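Local coordinates for spectinomycin phosphotransferase (Legionella pneumophila, PDB 3I1A), which probably transfers a phosphate group from a nucleotide to the antibiotic spectinomycin and so confers resistance to it, using a protein-kinase-like fold, at residues Y146-K149 with W150-V154; R281-R284 with I285-D288; N321-E324 with I325-T329. All coordinates share one frame; numbering follows the deposited sequence.

Interaction 1 (Y146-K149 with W150-V154); sequences YSPK and WREIV
The guanidinium of R151 folds back over P148, with P148 CA against one of its faces, 3.3 Å from R151 NH2. The chain turns at chi3 (-74°), which brings the group back along the segment that enters the helix. Y146 O then lies at the guanidinium edge, close to its plane. R151 NH2 donates to Y146 O at 3.2 Å, and the donor stands above the carbonyl plane. R151 NE and NH1 form salt bridges with E193 and E283, so the guanidinium joins the loop to helices 182-198 and 274-297. At the start of helix 149-157, S147 OG caps K149 N at 3.1 Å. Water 1 accepts from R151 N and donates to S147 O. The first turn closes through E152 N to P148 O (2.9 Å) and I153 N to K149 O (3.1 Å). The extended K149 chain lies over one face of the W150 indole, with K149 CG 4.3 Å above the ring plane. The I153 side chain lies beside it and points the same way, with I153 CD1 4.1 Å from K149 CG. E193, E283 and Y146 O hold the buried R151 guanidinium at several nitrogens, which fixes its rotation and probably balances its charge.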
# COMPACT_ATOMS: atom_id res chain seq x y z
N TYR A 146 3.63 -11.71 -12.82
CA TYR A 146 2.94 -12.88 -12.29
C TYR A 146 3.88 -13.85 -11.61
O TYR A 146 3.77 -15.07 -11.77
CB TYR A 146 2.16 -13.55 -13.43
CG TYR A 146 1.11 -12.62 -14.00
CD1 TYR A 146 -0.08 -12.41 -13.32
CD2 TYR A 146 1.33 -11.89 -15.17
CE1 TYR A 146 -1.02 -11.49 -13.78
CE2 TYR A 146 0.38 -10.96 -15.64
CZ TYR A 146 -0.80 -10.77 -14.93
OH TYR A 146 -1.76 -9.88 -15.35
N SER A 147 4.80 -13.30 -10.84
CA SER A 147 5.79 -14.09 -10.14
C SER A 147 5.18 -15.18 -9.27
O SER A 147 4.19 -14.95 -8.58
CB SER A 147 6.67 -13.18 -9.27
OG SER A 147 7.50 -13.96 -8.43
N PRO A 148 5.77 -16.38 -9.30
CA PRO A 148 5.30 -17.52 -8.52
C PRO A 148 5.99 -17.56 -7.14
O PRO A 148 5.73 -18.46 -6.35
CB PRO A 148 5.69 -18.70 -9.39
CG PRO A 148 7.06 -18.27 -9.88
CD PRO A 148 6.75 -16.82 -10.32
N LYS A 149 6.84 -16.57 -6.85
CA LYS A 149 7.59 -16.52 -5.59
C LYS A 149 6.79 -16.88 -4.34
O LYS A 149 7.18 -17.77 -3.58
CB LYS A 149 8.20 -15.13 -5.37
CG LYS A 149 8.90 -15.01 -4.00
CD LYS A 149 9.65 -13.71 -3.82
CE LYS A 149 10.43 -13.73 -2.50
NZ LYS A 149 11.40 -12.60 -2.39
N TRP A 150 5.69 -16.17 -4.14
CA TRP A 150 4.84 -16.38 -2.97
C TRP A 150 4.10 -17.70 -2.99
O TRP A 150 3.94 -18.35 -1.96
CB TRP A 150 3.86 -15.22 -2.84
CG TRP A 150 4.58 -13.93 -2.96
CD1 TRP A 150 4.56 -13.07 -4.02
CD2 TRP A 150 5.46 -13.36 -1.99
NE1 TRP A 150 5.39 -12.00 -3.77
CE2 TRP A 150 5.95 -12.15 -2.53
CE3 TRP A 150 5.88 -13.75 -0.71
CZ2 TRP A 150 6.84 -11.33 -1.84
CZ3 TRP A 150 6.77 -12.93 -0.02
CH2 TRP A 150 7.24 -11.73 -0.59
N ARG A 151 3.63 -18.10 -4.17
CA ARG A 151 2.94 -19.37 -4.25
C ARG A 151 3.90 -20.48 -3.84
O ARG A 151 3.51 -21.42 -3.16
CB ARG A 151 2.43 -19.61 -5.67
CG ARG A 151 1.29 -18.68 -6.05
CD ARG A 151 0.67 -19.08 -7.37
NE ARG A 151 1.50 -18.77 -8.52
CZ ARG A 151 1.64 -17.56 -9.05
NH1 ARG A 151 0.99 -16.52 -8.52
NH2 ARG A 151 2.38 -17.39 -10.14
N GLU A 152 5.15 -20.37 -4.25
CA GLU A 152 6.15 -21.38 -3.91
C GLU A 152 6.40 -21.41 -2.41
O GLU A 152 6.47 -22.49 -1.82
CB GLU A 152 7.47 -21.12 -4.66
CG GLU A 152 7.33 -21.24 -6.18
CD GLU A 152 8.62 -20.96 -6.93
OE1 GLU A 152 9.40 -20.08 -6.50
OE2 GLU A 152 8.86 -21.63 -7.95
N ILE A 153 6.52 -20.24 -1.80
CA ILE A 153 6.76 -20.18 -0.36
C ILE A 153 5.62 -20.83 0.41
O ILE A 153 5.86 -21.58 1.36
CB ILE A 153 6.91 -18.72 0.11
CG1 ILE A 153 8.26 -18.18 -0.35
CG2 ILE A 153 6.84 -18.65 1.64
CD1 ILE A 153 8.37 -16.67 -0.27
N VAL A 154 4.38 -20.59 0.02
CA VAL A 154 3.29 -21.21 0.76
C VAL A 154 3.34 -22.73 0.57
O VAL A 154 3.02 -23.48 1.48
CB VAL A 154 1.89 -20.67 0.34
CG1 VAL A 154 0.82 -21.40 1.09
CG2 VAL A 154 1.79 -19.16 0.66
O HOH W 1 3.36 -15.83 -6.02
O HOH W 2 9.72 -18.43 -3.63

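Interaction 2 (R281-R284 with I285-D288); sequences RHER and IVED
R281 O meets the side chain of I285 one turn on. I285 CG1 and CD1 both lie 3.3 Å from R281 O. R281 NH1 bonds to T329 OG1, and R281 NE to M244 O. H282 O accepts from V286 N at 3.0 Å, and V286 CG2 packs against the same oxygen. The imidazole packs on A326 of helix 322-329 and L188 of helix 182-198, and H282 ND1 bonds to S278 O.

E283 O accepts from E287 N at 2.9 Å. The E283 and E287 side chains cross at about a right angle, and their carboxylate planes are 62° apart. E283 CG stands anti to the backbone N (chi1 174°), and the chain bends at chi2 (63°) to bring OE2 to E287. E283 OE2 and E287 OE2 are 3.0 Å apart, but E287 has two conformers, so the detail is doubtful. E283 OE1 is held by R151 and S192. These i to i+4 pairs follow one turn of the long helix 274-297, which helices 149-157, 182-198 and 322-329 pack against.

R284 O accepts from D288 N at 3.1 Å, and water 3 lies 2.8 Å from R284 O. The R284 side chain is extended from CG to NE. This reach takes the guanidinium to D212, bound through R284 NH2, and past D288. D212 lies in a sequence consistent with the H-x-D-x-x-x-x-N catalytic loop of kinase-like phosphotransferases, which also holds the magnesium ligand N217. R284 NH1 and D288 OD2 are 3.8 Å apart in a long salt bridge. The oxygen lies well out of the guanidinium plane, and the two flat groups are nearly perpendicular. This is attraction of charges without a directed N-H. D288 OD2 also bonds to the hydroxyl of Y312.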
# COMPACT_ATOMS: atom_id res chain seq x y z
N ARG A 281 -7.05 -11.08 -6.19
CA ARG A 281 -7.63 -11.29 -4.86
C ARG A 281 -7.09 -12.56 -4.23
O ARG A 281 -6.85 -12.59 -3.02
CB ARG A 281 -9.15 -11.35 -4.92
CG ARG A 281 -9.75 -10.02 -5.29
CD ARG A 281 -11.26 -10.10 -5.28
NE ARG A 281 -11.82 -8.76 -5.40
CZ ARG A 281 -13.10 -8.50 -5.65
NH1 ARG A 281 -13.96 -9.49 -5.83
NH2 ARG A 281 -13.51 -7.24 -5.74
N HIS A 282 -6.90 -13.62 -5.02
CA HIS A 282 -6.34 -14.84 -4.45
C HIS A 282 -4.85 -14.67 -4.18
O HIS A 282 -4.36 -15.03 -3.12
CB HIS A 282 -6.56 -16.05 -5.40
CG HIS A 282 -7.98 -16.55 -5.45
ND1 HIS A 282 -8.98 -15.88 -6.11
CD2 HIS A 282 -8.56 -17.63 -4.89
CE1 HIS A 282 -10.12 -16.53 -5.95
NE2 HIS A 282 -9.90 -17.60 -5.21
N GLU A 283 -4.12 -14.10 -5.14
CA GLU A 283 -2.68 -13.92 -5.00
C GLU A 283 -2.28 -12.98 -3.86
O GLU A 283 -1.27 -13.20 -3.20
CB GLU A 283 -2.09 -13.43 -6.32
CG GLU A 283 -0.61 -13.06 -6.28
CD GLU A 283 0.34 -14.21 -5.96
OE1 GLU A 283 -0.02 -15.39 -6.12
OE2 GLU A 283 1.48 -13.91 -5.55
N ARG A 284 -3.04 -11.91 -3.64
CA ARG A 284 -2.67 -11.03 -2.54
C ARG A 284 -2.77 -11.79 -1.21
O ARG A 284 -1.96 -11.56 -0.31
CB ARG A 284 -3.58 -9.80 -2.48
CG ARG A 284 -3.04 -8.72 -1.55
CD ARG A 284 -3.95 -7.48 -1.57
NE ARG A 284 -3.41 -6.43 -0.71
CZ ARG A 284 -3.63 -6.35 0.60
NH1 ARG A 284 -4.39 -7.25 1.21
NH2 ARG A 284 -3.05 -5.37 1.30
N ILE A 285 -3.75 -12.68 -1.09
CA ILE A 285 -3.89 -13.46 0.16
C ILE A 285 -2.72 -14.44 0.27
O ILE A 285 -2.15 -14.64 1.35
CB ILE A 285 -5.25 -14.20 0.22
CG1 ILE A 285 -6.38 -13.17 0.17
CG2 ILE A 285 -5.37 -15.02 1.50
CD1 ILE A 285 -7.77 -13.74 -0.03
N VAL A 286 -2.35 -15.05 -0.85
CA VAL A 286 -1.21 -15.96 -0.86
C VAL A 286 0.05 -15.25 -0.37
O VAL A 286 0.83 -15.82 0.41
CB VAL A 286 -0.96 -16.52 -2.28
CG1 VAL A 286 0.39 -17.25 -2.33
CG2 VAL A 286 -2.09 -17.46 -2.65
N GLU A 287 0.24 -14.01 -0.82
CA GLU A 287 1.38 -13.17 -0.44
C GLU A 287 1.40 -12.97 1.08
O GLU A 287 2.44 -13.08 1.72
CB GLU A 287 1.30 -11.81 -1.17
CG GLU A 287 2.07 -11.76 -2.49
CD GLU A 287 1.57 -10.71 -3.48
OE1 GLU A 287 1.28 -9.57 -3.06
OE2 GLU A 287 1.47 -11.04 -4.69
N ASP A 288 0.24 -12.67 1.65
CA ASP A 288 0.12 -12.46 3.10
C ASP A 288 0.28 -13.79 3.87
O ASP A 288 0.83 -13.81 4.97
CB ASP A 288 -1.25 -11.86 3.47
CG ASP A 288 -1.30 -10.34 3.28
OD1 ASP A 288 -0.24 -9.72 3.15
OD2 ASP A 288 -2.41 -9.78 3.30
O HOH W 3 -0.17 -9.37 -0.15

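Interaction 3 (N321-E324 with I325-T329); sequences NVVE and IAFAT
V323 and F327 make the apolar contact, lying side by side one helical turn apart. V323 CG1 sits over the face of the F327 ring, 3.8 Å from its centroid and 25° off the normal, a CH-pi contact. Its closest ring atom is F327 CE2, at 3.5 Å. V323 chi1 (174°) turns CG1 toward its own carbonyl side, where the F327 ring lies. V323 O also lies above the ring, offset toward the rim.

The backbone bonds run i to i+4. F327 N donates almost straight to V323 O, 3.0 Å away, and I325 N, A326 N and A328 N bond to the oxygens of N321, V322 and E324. I325 CG1 packs 3.4 Å from N321 O.

Among side-chain bonds, T329 OG1 donates to I325 O at 2.8 Å. N321 holds the N-cap position but does not cap the helix with its side chain. N321 OD1 instead accepts from the adjacent V322 N at 2.7 Å, and N321 ND2 bonds to N252.

Helix 322-329 lies against two neighbours. V322, I325, A326 and T329 touch helix 274-297, while V323 and F327 pack on L188 of helix 182-198, where R187 makes a cation-pi contact with F327.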
# COMPACT_ATOMS: atom_id res chain seq x y z
N ASN A 321 -14.64 -11.68 4.92
CA ASN A 321 -13.31 -11.09 4.82
C ASN A 321 -12.69 -11.48 3.48
O ASN A 321 -13.39 -11.99 2.60
CB ASN A 321 -12.41 -11.49 6.01
CG ASN A 321 -11.36 -10.41 6.33
OD1 ASN A 321 -10.39 -10.23 5.60
ND2 ASN A 321 -11.57 -9.68 7.42
N VAL A 322 -11.39 -11.25 3.31
CA VAL A 322 -10.77 -11.49 2.01
C VAL A 322 -10.87 -12.88 1.38
O VAL A 322 -11.08 -13.00 0.17
CB VAL A 322 -9.29 -11.00 1.96
CG1 VAL A 322 -9.27 -9.47 2.19
CG2 VAL A 322 -8.41 -11.70 3.01
N VAL A 323 -10.75 -13.93 2.19
CA VAL A 323 -10.84 -15.26 1.62
C VAL A 323 -12.21 -15.57 1.05
O VAL A 323 -12.32 -16.03 -0.08
CB VAL A 323 -10.43 -16.33 2.65
CG1 VAL A 323 -10.66 -17.73 2.06
CG2 VAL A 323 -8.96 -16.13 3.03
N GLU A 324 -13.27 -15.32 1.82
CA GLU A 324 -14.62 -15.61 1.35
C GLU A 324 -14.98 -14.81 0.11
O GLU A 324 -15.67 -15.31 -0.78
CB GLU A 324 -15.65 -15.38 2.47
CG GLU A 324 -15.43 -16.27 3.68
CD GLU A 324 -16.62 -16.29 4.62
OE1 GLU A 324 -17.35 -15.28 4.66
OE2 GLU A 324 -16.81 -17.31 5.32
N ILE A 325 -14.54 -13.56 0.06
CA ILE A 325 -14.79 -12.71 -1.10
C ILE A 325 -13.99 -13.19 -2.33
O ILE A 325 -14.50 -13.17 -3.45
CB ILE A 325 -14.44 -11.24 -0.77
CG1 ILE A 325 -15.46 -10.68 0.23
CG2 ILE A 325 -14.41 -10.40 -2.05
CD1 ILE A 325 -15.11 -9.33 0.75
N ALA A 326 -12.76 -13.65 -2.12
CA ALA A 326 -11.95 -14.15 -3.23
C ALA A 326 -12.64 -15.38 -3.84
O ALA A 326 -12.82 -15.46 -5.06
CB ALA A 326 -10.55 -14.53 -2.73
N PHE A 327 -13.04 -16.32 -2.99
CA PHE A 327 -13.72 -17.53 -3.47
C PHE A 327 -15.00 -17.18 -4.21
O PHE A 327 -15.34 -17.80 -5.22
CB PHE A 327 -14.05 -18.46 -2.30
CG PHE A 327 -12.85 -19.07 -1.65
CD1 PHE A 327 -11.58 -18.93 -2.20
CD2 PHE A 327 -12.99 -19.82 -0.49
CE1 PHE A 327 -10.48 -19.53 -1.60
CE2 PHE A 327 -11.89 -20.42 0.11
CZ PHE A 327 -10.64 -20.28 -0.44
N ALA A 328 -15.73 -16.20 -3.69
CA ALA A 328 -16.96 -15.78 -4.33
C ALA A 328 -16.68 -15.15 -5.71
O ALA A 328 -17.56 -15.10 -6.56
CB ALA A 328 -17.70 -14.79 -3.45
N THR A 329 -15.47 -14.66 -5.91
CA THR A 329 -15.11 -14.03 -7.19
C THR A 329 -14.86 -15.07 -8.27
O THR A 329 -15.16 -14.85 -9.44
CB THR A 329 -13.83 -13.16 -7.08
OG1 THR A 329 -14.00 -12.23 -6.00
CG2 THR A 329 -13.60 -12.37 -8.38

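How the interactions relate
Helix 274-297 joins the three contacts. Interaction 2 touches both others, whereas interactions 1 and 3 stay about 11 Å apart at their nearest atoms. R151 NH1 of interaction 1 reaches E283 OE1 of interaction 2 at 2.8 Å. V154 CG2 packs 3.5 Å from V286 O. Toward interaction 3, R281 NH1 lies 2.7 Å from T329 OG1, a probable hydrogen bond, and I285 CD1 meets V322 O. Interaction 2 lies closest to the magnesium site: the R284 side chain is about 7 Å from that of N217 and about 9 Å from that of D230, magnesium ligands in another structure of this protein. Interactions 1 and 3 lie away from the nucleotide and magnesium sites.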